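PDB 4ZXA: hydroquinone dioxygenase large subunit from Pseudomonas sp., which probably forms, together with a small subunit, an iron(II)-dependent dioxygenase that opens the ring of hydroquinone with molecular oxygen. Local coordinates for residues E[44-48]-E[60-66]; E[82-88]-E[101-106]; E[261-267]-E[290-296]. All coordinates share one frame; numbering follows the deposited sequence. Where two conformers were deposited one is given.

Contact 1 of 3, residues E[44-48]-E[60-66]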
loop_
_atom_site.group_PDB
_atom_site.type_symbol
_atom_site.label_atom_id
_atom_site.label_comp_id
_atom_site.label_asym_id
_atom_site.label_seq_id
_atom_site.Cartn_x
_atom_site.Cartn_y
_atom_site.Cartn_z
ATOM N N TYR E 44 13.839 -1.643 3.297
ATOM C CA TYR E 44 12.471 -1.233 2.983
ATOM C C TYR E 44 11.526 -2.366 2.557
ATOM O O TYR E 44 10.320 -2.279 2.783
ATOM C CB TYR E 44 12.474 -0.176 1.874
ATOM C CG TYR E 44 12.708 1.246 2.335
ATOM C CD1 TYR E 44 13.812 1.968 1.895
ATOM C CD2 TYR E 44 11.825 1.869 3.199
ATOM C CE1 TYR E 44 14.020 3.264 2.299
ATOM C CE2 TYR E 44 12.026 3.169 3.610
ATOM C CZ TYR E 44 13.127 3.866 3.160
ATOM O OH TYR E 44 13.334 5.167 3.575
ATOM N N PHE E 45 12.053 -3.413 1.925
ATOM C CA PHE E 45 11.184 -4.414 1.313
ATOM C C PHE E 45 11.458 -5.857 1.705
ATOM O O PHE E 45 12.606 -6.285 1.827
ATOM C CB PHE E 45 11.236 -4.315 -0.211
ATOM C CG PHE E 45 11.192 -2.909 -0.734
ATOM C CD1 PHE E 45 10.017 -2.172 -0.687
ATOM C CD2 PHE E 45 12.324 -2.324 -1.286
ATOM C CE1 PHE E 45 9.968 -0.870 -1.164
ATOM C CE2 PHE E 45 12.282 -1.021 -1.775
ATOM C CZ PHE E 45 11.104 -0.290 -1.711
ATOM N N ALA E 46 10.381 -6.612 1.883
ATOM C CA ALA E 46 10.458 -8.058 1.779
ATOM C C ALA E 46 10.526 -8.393 0.294
ATOM O O ALA E 46 9.887 -7.737 -0.537
ATOM C CB ALA E 46 9.240 -8.711 2.413
ATOM N N ARG E 47 11.304 -9.410 -0.043
ATOM C CA ARG E 47 11.444 -9.805 -1.425
ATOM C C ARG E 47 11.270 -11.301 -1.567
ATOM O O ARG E 47 11.898 -12.070 -0.851
ATOM C CB ARG E 47 12.811 -9.391 -1.942
ATOM C CG ARG E 47 13.097 -9.908 -3.344
ATOM C CD ARG E 47 14.501 -9.564 -3.743
ATOM N NE ARG E 47 14.779 -9.956 -5.109
ATOM C CZ ARG E 47 15.994 -10.261 -5.549
ATOM N NH1 ARG E 47 17.022 -10.221 -4.709
ATOM N NH2 ARG E 47 16.177 -10.615 -6.817
ATOM N N ILE E 48 10.421 -11.707 -2.506
ATOM C CA ILE E 48 10.131 -13.114 -2.728
ATOM C C ILE E 48 10.562 -13.481 -4.119
ATOM O O ILE E 48 10.177 -12.812 -5.065
ATOM C CB ILE E 48 8.617 -13.402 -2.623
ATOM C CG1 ILE E 48 8.065 -12.857 -1.310
ATOM C CG2 ILE E 48 8.334 -14.909 -2.743
ATOM C CD1 ILE E 48 8.736 -13.489 -0.125
ATOM N N LEU E 60 8.497 -7.347 -4.752
ATOM C CA LEU E 60 8.765 -6.599 -3.539
ATOM C C LEU E 60 7.474 -6.267 -2.803
ATOM O O LEU E 60 6.458 -5.934 -3.416
ATOM C CB LEU E 60 9.516 -5.302 -3.854
ATOM C CG LEU E 60 11.046 -5.246 -3.923
ATOM C CD1 LEU E 60 11.703 -6.618 -3.786
ATOM C CD2 LEU E 60 11.476 -4.546 -5.203
ATOM N N ILE E 61 7.528 -6.367 -1.482
ATOM C CA ILE E 61 6.463 -5.893 -0.624
ATOM C C ILE E 61 7.088 -5.091 0.517
ATOM O O ILE E 61 8.006 -5.571 1.179
ATOM C CB ILE E 61 5.644 -7.065 -0.058
ATOM C CG1 ILE E 61 5.110 -7.934 -1.196
ATOM C CG2 ILE E 61 4.523 -6.560 0.817
ATOM C CD1 ILE E 61 4.474 -9.227 -0.722
ATOM N N PRO E 62 6.605 -3.860 0.738
ATOM C CA PRO E 62 7.072 -3.017 1.854
ATOM C C PRO E 62 7.069 -3.819 3.160
ATOM O O PRO E 62 6.090 -4.513 3.438
ATOM C CB PRO E 62 6.015 -1.915 1.930
ATOM C CG PRO E 62 5.459 -1.841 0.524
ATOM C CD PRO E 62 5.476 -3.258 0.009
ATOM N N ALA E 63 8.142 -3.705 3.941
ATOM C CA ALA E 63 8.400 -4.597 5.067
ATOM C C ALA E 63 7.326 -4.554 6.136
ATOM O O ALA E 63 7.023 -5.580 6.756
ATOM C CB ALA E 63 9.769 -4.295 5.681
ATOM N N ASP E 64 6.761 -3.377 6.382
ATOM C CA ASP E 64 5.692 -3.310 7.369
ATOM C C ASP E 64 4.444 -4.052 6.874
ATOM O O ASP E 64 3.883 -4.859 7.601
ATOM C CB ASP E 64 5.378 -1.876 7.816
ATOM C CG ASP E 64 5.003 -0.960 6.663
ATOM O OD1 ASP E 64 5.221 -1.337 5.488
ATOM O OD2 ASP E 64 4.497 0.159 6.945
ATOM N N ILE E 65 4.036 -3.805 5.634
ATOM C CA ILE E 65 2.904 -4.517 5.043
ATOM C C ILE E 65 3.122 -6.030 5.109
ATOM O O ILE E 65 2.238 -6.780 5.560
ATOM C CB ILE E 65 2.623 -4.023 3.599
ATOM C CG1 ILE E 65 2.193 -2.552 3.649
ATOM C CG2 ILE E 65 1.572 -4.857 2.912
ATOM C CD1 ILE E 65 1.898 -1.959 2.302
ATOM N N PHE E 66 4.317 -6.461 4.704
ATOM C CA PHE E 66 4.671 -7.876 4.716
ATOM C C PHE E 66 4.580 -8.494 6.099
ATOM O O PHE E 66 3.991 -9.563 6.261
ATOM C CB PHE E 66 6.081 -8.102 4.181
ATOM C CG PHE E 66 6.428 -9.546 4.005
ATOM C CD1 PHE E 66 7.051 -10.255 5.020
ATOM C CD2 PHE E 66 6.127 -10.201 2.820
ATOM C CE1 PHE E 66 7.376 -11.606 4.860
ATOM C CE2 PHE E 66 6.451 -11.555 2.644
ATOM C CZ PHE E 66 7.078 -12.252 3.663
#

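Contact 2 of 3, residues E[82-88]-E[101-106]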
loop_
_atom_site.group_PDB
_atom_site.type_symbol
_atom_site.label_atom_id
_atom_site.label_comp_id
_atom_site.label_asym_id
_atom_site.label_seq_id
_atom_site.Cartn_x
_atom_site.Cartn_y
_atom_site.Cartn_z
ATOM N N TRP E 82 -8.099 -18.381 1.116
ATOM C CA TRP E 82 -6.907 -17.712 0.607
ATOM C C TRP E 82 -6.570 -16.462 1.414
ATOM O O TRP E 82 -7.362 -15.517 1.475
ATOM C CB TRP E 82 -7.089 -17.307 -0.854
ATOM C CG TRP E 82 -7.278 -18.428 -1.825
ATOM C CD1 TRP E 82 -6.395 -18.844 -2.785
ATOM C CD2 TRP E 82 -8.441 -19.260 -1.970
ATOM N NE1 TRP E 82 -6.929 -19.891 -3.503
ATOM C CE2 TRP E 82 -8.186 -20.162 -3.021
ATOM C CE3 TRP E 82 -9.668 -19.330 -1.302
ATOM C CZ2 TRP E 82 -9.121 -21.131 -3.423
ATOM C CZ3 TRP E 82 -10.591 -20.297 -1.703
ATOM C CH2 TRP E 82 -10.312 -21.177 -2.753
ATOM N N VAL E 83 -5.386 -16.454 2.018
ATOM C CA VAL E 83 -4.889 -15.289 2.726
ATOM C C VAL E 83 -3.862 -14.573 1.831
ATOM O O VAL E 83 -2.761 -15.075 1.603
ATOM C CB VAL E 83 -4.241 -15.717 4.035
ATOM C CG1 VAL E 83 -3.678 -14.513 4.774
ATOM C CG2 VAL E 83 -5.243 -16.503 4.904
ATOM N N ASN E 84 -4.235 -13.413 1.300
ATOM C CA ASN E 84 -3.379 -12.718 0.361
ATOM C C ASN E 84 -2.624 -11.575 1.017
ATOM O O ASN E 84 -3.234 -10.687 1.641
ATOM C CB ASN E 84 -4.178 -12.201 -0.822
ATOM C CG ASN E 84 -4.845 -13.315 -1.602
ATOM O OD1 ASN E 84 -6.026 -13.603 -1.404
ATOM N ND2 ASN E 84 -4.101 -13.933 -2.499
ATOM N N PHE E 85 -1.293 -11.626 0.889
ATOM C CA PHE E 85 -0.406 -10.619 1.447
ATOM C C PHE E 85 -0.580 -9.393 0.596
ATOM O O PHE E 85 -0.513 -8.273 1.070
ATOM C CB PHE E 85 1.040 -11.077 1.344
ATOM C CG PHE E 85 1.450 -12.043 2.407
ATOM C CD1 PHE E 85 0.575 -13.014 2.858
ATOM C CD2 PHE E 85 2.731 -11.987 2.943
ATOM C CE1 PHE E 85 0.962 -13.926 3.843
ATOM C CE2 PHE E 85 3.132 -12.876 3.925
ATOM C CZ PHE E 85 2.243 -13.862 4.379
ATOM N N ASP E 86 -0.776 -9.639 -0.689
ATOM C CA ASP E 86 -1.031 -8.599 -1.667
ATOM C C ASP E 86 -1.461 -9.321 -2.934
ATOM O O ASP E 86 -1.704 -10.519 -2.907
ATOM C CB ASP E 86 0.184 -7.671 -1.875
ATOM C CG ASP E 86 1.321 -8.321 -2.672
ATOM O OD1 ASP E 86 1.177 -9.469 -3.166
ATOM O OD2 ASP E 86 2.371 -7.660 -2.826
ATOM N N HIS E 87 -1.568 -8.609 -4.047
ATOM C CA HIS E 87 -2.151 -9.205 -5.243
ATOM C C HIS E 87 -1.243 -10.214 -5.950
ATOM O O HIS E 87 -1.596 -10.741 -7.006
ATOM C CB HIS E 87 -2.639 -8.121 -6.205
ATOM C CG HIS E 87 -3.797 -7.337 -5.675
ATOM N ND1 HIS E 87 -3.640 -6.213 -4.895
ATOM C CD2 HIS E 87 -5.131 -7.532 -5.795
ATOM C CE1 HIS E 87 -4.829 -5.741 -4.563
ATOM N NE2 HIS E 87 -5.750 -6.522 -5.100
ATOM N N VAL E 88 -0.083 -10.486 -5.365
ATOM C CA VAL E 88 0.811 -11.496 -5.914
ATOM C C VAL E 88 1.011 -12.675 -4.964
ATOM O O VAL E 88 0.926 -13.822 -5.380
ATOM C CB VAL E 88 2.176 -10.881 -6.277
ATOM C CG1 VAL E 88 3.130 -11.944 -6.768
ATOM C CG2 VAL E 88 1.982 -9.806 -7.328
ATOM N N TYR E 101 1.817 -19.502 -2.838
ATOM C CA TYR E 101 1.747 -19.133 -4.245
ATOM C C TYR E 101 2.176 -17.698 -4.529
ATOM O O TYR E 101 2.091 -16.824 -3.668
ATOM C CB TYR E 101 0.340 -19.352 -4.791
ATOM C CG TYR E 101 -0.749 -18.610 -4.030
ATOM C CD1 TYR E 101 -1.485 -19.250 -3.040
ATOM C CD2 TYR E 101 -1.053 -17.284 -4.317
ATOM C CE1 TYR E 101 -2.486 -18.602 -2.358
ATOM C CE2 TYR E 101 -2.062 -16.615 -3.629
ATOM C CZ TYR E 101 -2.766 -17.284 -2.650
ATOM O OH TYR E 101 -3.758 -16.647 -1.952
ATOM N N ALA E 102 2.630 -17.472 -5.758
ATOM C CA ALA E 102 3.009 -16.145 -6.234
ATOM C C ALA E 102 2.374 -15.930 -7.586
ATOM O O ALA E 102 2.813 -16.516 -8.572
ATOM C CB ALA E 102 4.534 -16.012 -6.344
ATOM N N GLY E 103 1.344 -15.089 -7.632
ATOM C CA GLY E 103 0.691 -14.736 -8.878
ATOM C C GLY E 103 -0.302 -15.779 -9.355
ATOM O O GLY E 103 -0.995 -15.599 -10.347
ATOM N N THR E 104 -0.383 -16.888 -8.647
ATOM C CA THR E 104 -1.202 -17.983 -9.131
ATOM C C THR E 104 -2.665 -17.578 -9.226
ATOM O O THR E 104 -3.381 -17.999 -10.129
ATOM C CB THR E 104 -1.046 -19.216 -8.246
ATOM O OG1 THR E 104 0.284 -19.713 -8.390
ATOM C CG2 THR E 104 -2.053 -20.300 -8.650
ATOM N N PHE E 105 -3.104 -16.757 -8.289
ATOM C CA PHE E 105 -4.490 -16.320 -8.284
ATOM C C PHE E 105 -4.600 -14.885 -8.740
ATOM O O PHE E 105 -5.373 -14.100 -8.203
ATOM C CB PHE E 105 -5.095 -16.549 -6.913
ATOM C CG PHE E 105 -5.057 -17.981 -6.512
ATOM C CD1 PHE E 105 -4.094 -18.443 -5.629
ATOM C CD2 PHE E 105 -5.928 -18.898 -7.094
ATOM C CE1 PHE E 105 -4.033 -19.796 -5.285
ATOM C CE2 PHE E 105 -5.874 -20.257 -6.759
ATOM C CZ PHE E 105 -4.923 -20.706 -5.855
ATOM N N ASN E 106 -3.810 -14.575 -9.764
ATOM C CA ASN E 106 -3.745 -13.249 -10.351
ATOM C C ASN E 106 -3.890 -13.371 -11.863
ATOM O O ASN E 106 -2.925 -13.689 -12.569
ATOM C CB ASN E 106 -2.418 -12.587 -9.974
ATOM C CG ASN E 106 -2.245 -11.228 -10.594
ATOM O OD1 ASN E 106 -2.315 -11.063 -11.824
ATOM N ND2 ASN E 106 -1.998 -10.231 -9.743
HETATM O O HOH W 1 -4.267 -12.623 -6.050
HETATM O O HOH W 2 -1.676 -14.581 -6.664
#

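Contact 3 of 3, residues E[261-267]-E[290-296]. With CD (cadmium ion), chain I; H8N (4-hydroxybenzonitrile), chain J.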
loop_
_atom_site.group_PDB
_atom_site.type_symbol
_atom_site.label_atom_id
_atom_site.label_comp_id
_atom_site.label_asym_id
_atom_site.label_seq_id
_atom_site.Cartn_x
_atom_site.Cartn_y
_atom_site.Cartn_z
ATOM N N VAL E 261 -19.167 -19.440 4.310
ATOM C CA VAL E 261 -19.850 -18.201 4.632
ATOM C C VAL E 261 -19.317 -17.701 5.984
ATOM O O VAL E 261 -19.109 -18.500 6.905
ATOM C CB VAL E 261 -21.380 -18.422 4.721
ATOM C CG1 VAL E 261 -22.070 -17.203 5.325
ATOM C CG2 VAL E 261 -21.968 -18.738 3.353
ATOM N N GLU E 262 -19.080 -16.395 6.097
ATOM C CA GLU E 262 -18.709 -15.786 7.373
ATOM C C GLU E 262 -19.799 -14.836 7.830
ATOM O O GLU E 262 -20.499 -14.261 6.988
ATOM C CB GLU E 262 -17.424 -14.986 7.238
ATOM C CG GLU E 262 -16.215 -15.815 6.941
ATOM C CD GLU E 262 -15.084 -14.994 6.366
ATOM O OE1 GLU E 262 -15.363 -13.874 5.874
ATOM O OE2 GLU E 262 -13.927 -15.460 6.413
ATOM N N TRP E 263 -19.926 -14.659 9.149
ATOM C CA TRP E 263 -20.859 -13.682 9.707
ATOM C C TRP E 263 -20.145 -12.602 10.522
ATOM O O TRP E 263 -19.335 -12.891 11.404
ATOM C CB TRP E 263 -21.935 -14.367 10.548
ATOM C CG TRP E 263 -22.868 -15.220 9.737
ATOM C CD1 TRP E 263 -22.660 -16.513 9.338
ATOM C CD2 TRP E 263 -24.161 -14.850 9.231
ATOM N NE1 TRP E 263 -23.746 -16.971 8.615
ATOM C CE2 TRP E 263 -24.676 -15.968 8.535
ATOM C CE3 TRP E 263 -24.943 -13.694 9.311
ATOM C CZ2 TRP E 263 -25.925 -15.951 7.920
ATOM C CZ3 TRP E 263 -26.172 -13.679 8.696
ATOM C CH2 TRP E 263 -26.657 -14.799 8.015
ATOM N N PHE E 264 -20.450 -11.349 10.201
ATOM C CA PHE E 264 -19.912 -10.202 10.916
ATOM C C PHE E 264 -21.055 -9.464 11.642
ATOM O O PHE E 264 -22.059 -9.115 11.018
ATOM C CB PHE E 264 -19.247 -9.240 9.925
ATOM C CG PHE E 264 -17.996 -9.771 9.267
ATOM C CD1 PHE E 264 -17.329 -10.877 9.770
ATOM C CD2 PHE E 264 -17.465 -9.136 8.149
ATOM C CE1 PHE E 264 -16.165 -11.358 9.160
ATOM C CE2 PHE E 264 -16.298 -9.606 7.536
ATOM C CZ PHE E 264 -15.650 -10.723 8.047
ATOM N N ILE E 265 -20.926 -9.248 12.952
ATOM C CA ILE E 265 -21.833 -8.349 13.685
ATOM C C ILE E 265 -21.050 -7.159 14.216
ATOM O O ILE E 265 -20.240 -7.313 15.140
ATOM C CB ILE E 265 -22.424 -8.995 14.925
ATOM C CG1 ILE E 265 -22.869 -10.438 14.652
ATOM C CG2 ILE E 265 -23.559 -8.129 15.470
ATOM C CD1 ILE E 265 -24.253 -10.574 14.129
ATOM N N GLN E 266 -21.282 -5.979 13.648
ATOM C CA GLN E 266 -20.510 -4.799 14.034
ATOM C C GLN E 266 -21.013 -4.235 15.375
ATOM O O GLN E 266 -22.171 -3.829 15.494
ATOM C CB GLN E 266 -20.541 -3.745 12.915
ATOM C CG GLN E 266 -19.606 -2.560 13.119
ATOM C CD GLN E 266 -18.146 -2.955 13.012
ATOM O OE1 GLN E 266 -17.796 -3.823 12.219
ATOM N NE2 GLN E 266 -17.286 -2.328 13.816
ATOM N N MET E 267 -20.152 -4.214 16.389
ATOM C CA MET E 267 -20.623 -3.865 17.731
ATOM C C MET E 267 -20.428 -2.397 18.093
ATOM O O MET E 267 -21.260 -1.812 18.792
ATOM C CB MET E 267 -20.019 -4.788 18.799
ATOM C CG MET E 267 -20.601 -6.182 18.767
ATOM S SD MET E 267 -20.011 -7.256 20.091
ATOM C CE MET E 267 -18.244 -7.045 19.946
ATOM N N ARG E 290 -22.212 -0.448 10.352
ATOM C CA ARG E 290 -22.346 0.441 11.491
ATOM C C ARG E 290 -22.784 -0.336 12.722
ATOM O O ARG E 290 -23.184 -1.498 12.630
ATOM C CB ARG E 290 -23.357 1.544 11.174
ATOM C CG ARG E 290 -23.051 2.292 9.887
ATOM C CD ARG E 290 -23.845 3.580 9.764
ATOM N NE ARG E 290 -23.271 4.411 8.713
ATOM C CZ ARG E 290 -23.905 4.785 7.607
ATOM N NH1 ARG E 290 -25.172 4.436 7.396
ATOM N NH2 ARG E 290 -23.268 5.524 6.711
ATOM N N ALA E 291 -22.709 0.315 13.873
ATOM C CA ALA E 291 -23.018 -0.335 15.140
ATOM C C ALA E 291 -24.364 -1.053 15.072
ATOM O O ALA E 291 -25.393 -0.442 14.731
ATOM C CB ALA E 291 -23.000 0.687 16.282
ATOM N N GLY E 292 -24.351 -2.347 15.393
ATOM C CA GLY E 292 -25.548 -3.162 15.310
ATOM C C GLY E 292 -25.771 -3.914 14.004
ATOM O O GLY E 292 -26.625 -4.785 13.937
ATOM N N ASP E 293 -25.017 -3.595 12.960
ATOM C CA ASP E 293 -25.174 -4.315 11.695
ATOM C C ASP E 293 -24.737 -5.795 11.730
ATOM O O ASP E 293 -23.780 -6.179 12.422
ATOM C CB ASP E 293 -24.470 -3.587 10.555
ATOM C CG ASP E 293 -25.119 -2.255 10.223
ATOM O OD1 ASP E 293 -26.277 -2.024 10.643
ATOM O OD2 ASP E 293 -24.474 -1.441 9.526
ATOM N N VAL E 294 -25.483 -6.603 10.977
ATOM C CA VAL E 294 -25.242 -8.030 10.811
ATOM C C VAL E 294 -25.112 -8.355 9.323
ATOM O O VAL E 294 -25.984 -8.020 8.520
ATOM C CB VAL E 294 -26.406 -8.861 11.353
ATOM C CG1 VAL E 294 -26.158 -10.327 11.064
ATOM C CG2 VAL E 294 -26.570 -8.624 12.824
ATOM N N CYS E 295 -24.024 -9.010 8.956
ATOM C CA CYS E 295 -23.760 -9.271 7.554
ATOM C C CYS E 295 -23.154 -10.660 7.369
ATOM O O CYS E 295 -22.301 -11.094 8.151
ATOM C CB CYS E 295 -22.823 -8.200 6.993
ATOM S SG CYS E 295 -22.469 -8.332 5.213
ATOM N N ALA E 296 -23.631 -11.354 6.339
ATOM C CA ALA E 296 -23.058 -12.616 5.898
ATOM C C ALA E 296 -22.106 -12.339 4.737
ATOM O O ALA E 296 -22.496 -11.765 3.722
ATOM C CB ALA E 296 -24.164 -13.594 5.473
HETATM CD CD CD I . -13.154 -13.595 4.970
HETATM N NAA H8N J . -12.023 -12.668 6.795
HETATM C CAC H8N J . -11.712 -12.116 7.746
HETATM C CAI H8N J . -11.345 -11.377 8.990
HETATM C CAF H8N J . -12.199 -10.377 9.438
HETATM C CAD H8N J . -11.891 -9.663 10.592
HETATM C CAH H8N J . -10.722 -9.982 11.265
HETATM O OAB H8N J . -10.402 -9.278 12.394
HETATM C CAE H8N J . -9.865 -10.983 10.819
HETATM C CAG H8N J . -10.183 -11.691 9.670
#

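Contact 1 of 3, residues E[44-48]-E[60-66]
I61 O accepts a hydrogen bond from A46 N at 2.7 Å. F45 CA points a weaker C-H contact at the same oxygen. In return, I61 N binds A46 O at 2.9 Å, so A46 and I61 form an antiparallel hydrogen-bonded pair. One step along, Y44 O takes A63 N at 2.8 Å. A63 opens a helix, with P62 at its N-cap, so this bond ties the strand pair to the helix start. R47 and L60 share one face of the sheet, where L60 CD1 lies 3.5 Å from R47 CB. F45 crosses the L60 side chain obliquely, and P62 CA meets the edge of the F45 ring. On the face of A46 and I61, F66 folds back from the first helical turn. Its CG is anti to the backbone N (chi1 -172°), which lays a ring face against A46. A46 CB sits 3.6 Å from the ring centroid in a CH-pi contact. I48 CD1 approaches the same ring at CE2, 4.1 Å away. Replacing F66 with an alanine would probably leave A46 CB without the ring face it packs on and I48 CD1 without a neighbour there. The contact joins the hairpin of strands 45-52 and 55-62 to helix 63-75. Strand 37-41 lies alongside, and F250 and T308 of the second subunit pack on Y44.

Contact 2 of 3, residues E[82-88]-E[101-106]
W82 and Y101 meet because of their first torsions. W82 has CG anti to its carbonyl carbon (chi1 -63°). Y101 takes the crowded position between backbone N and carbonyl carbon (chi1 57°). The tyrosine ring is thereby carried across to the indole, and Y101 OH comes 3.5 Å from W82 CD1, at the indole edge. F105 completes the aromatic cluster. W82 turns the edge of its five-membered ring to the face of F105 in a T-shaped pair, with planes 82° apart. The touching atom is NE1, 3.2 Å from F105 CZ and offset toward the rim of that ring. F105 is held between two neighbours, since T104 CG2 covers its opposite face. F105 also sets CD1 over the centre of the Y101 ring. R92 adds a cation-pi contact to the indole.

Beyond the aromatic cluster, two backbone carbonyls carry the hydrogen bonds. V88 O takes G103 N at 2.6 Å and also accepts a hydrogen bond from a water, whose oxygen accepts from F105 N. G103 has a positive phi and starts a type I turn that ends at N106. H87 O takes N106 ND2 at 2.8 Å. H87 O lies in the plane of the N106 amide, but the amide nitrogen stands above the carbonyl plane. N106 OD1 faces the other way and caps L109 N at the start of helix 107-111. D86 OD1 accepts from V88 N, an Asx turn within 82-88.

Strand 89-93 lies between strands 82-84 and 97-102 in an antiparallel sheet, and the contact reaches past it. Backbone carbonyls are met by an amide N-H, a side-chain amide and water, and aromatic edges and faces supply the rest, so cohesion here does not rest on a charge pair.

Contact 3 of 3, residues E[261-267]-E[290-296]
F264 and C295 pair in an antiparallel sheet of a cupin-type beta fold. F264 N donates a hydrogen bond to C295 O at 2.8 Å, and C295 N donates one to F264 O. Q266 N binds D293 O, and Q266 O accepts G292 N at 2.6 Å. Each backbone donor and acceptor of F264 and Q266 is paired with 290-296. G292 sits in a type II turn from R290 to D293, where a side chain would be jammed. D293 N closes this turn on R290 O, and D293 OD2 accepts R290 N from above the carboxylate plane. D293 OD1 is bound by N39 of the small subunit, whose strand pairs with D293 and V294, extending the sheet.

On the face of W263 and V294, A296 CB rests over the indole, 3.6 Å from its six-membered ring centroid. The side chains of I265 and V294 lie side by side.

E262 and F264 belong to the ligand pocket. E262 binds the cadmium ion with both oxygens, OE1 at 2.4 Å and OE2 at 2.5 Å, alongside H256, N258 and H303. The 4-hydroxybenzonitrile nitrogen NAA also binds it, and F264 CZ lies 3.7 Å from ligand ring atom CAF.

From the N terminus the contacts follow in series, and none nests in or crosses another. Contact 1 closes the open end of the hairpin of strands 45-52 and 55-62, just before helix 63-75. Strand 82-84 follows that helix and opens contact 2, which spans strand 89-93. The first two contacts touch: I61 packs on D86 and F66 on F85. Contact 3 comes much later, about 8 Å from contact 2 at the nearest atoms. It encloses strands 270-277 and 283-290 of the large sheet. Contact 1 ties the hairpin to helix 63-75, contact 2 ties together one end of the large sheet, and contact 3 pairs two strands of the sheet that carries E262 of the metal site.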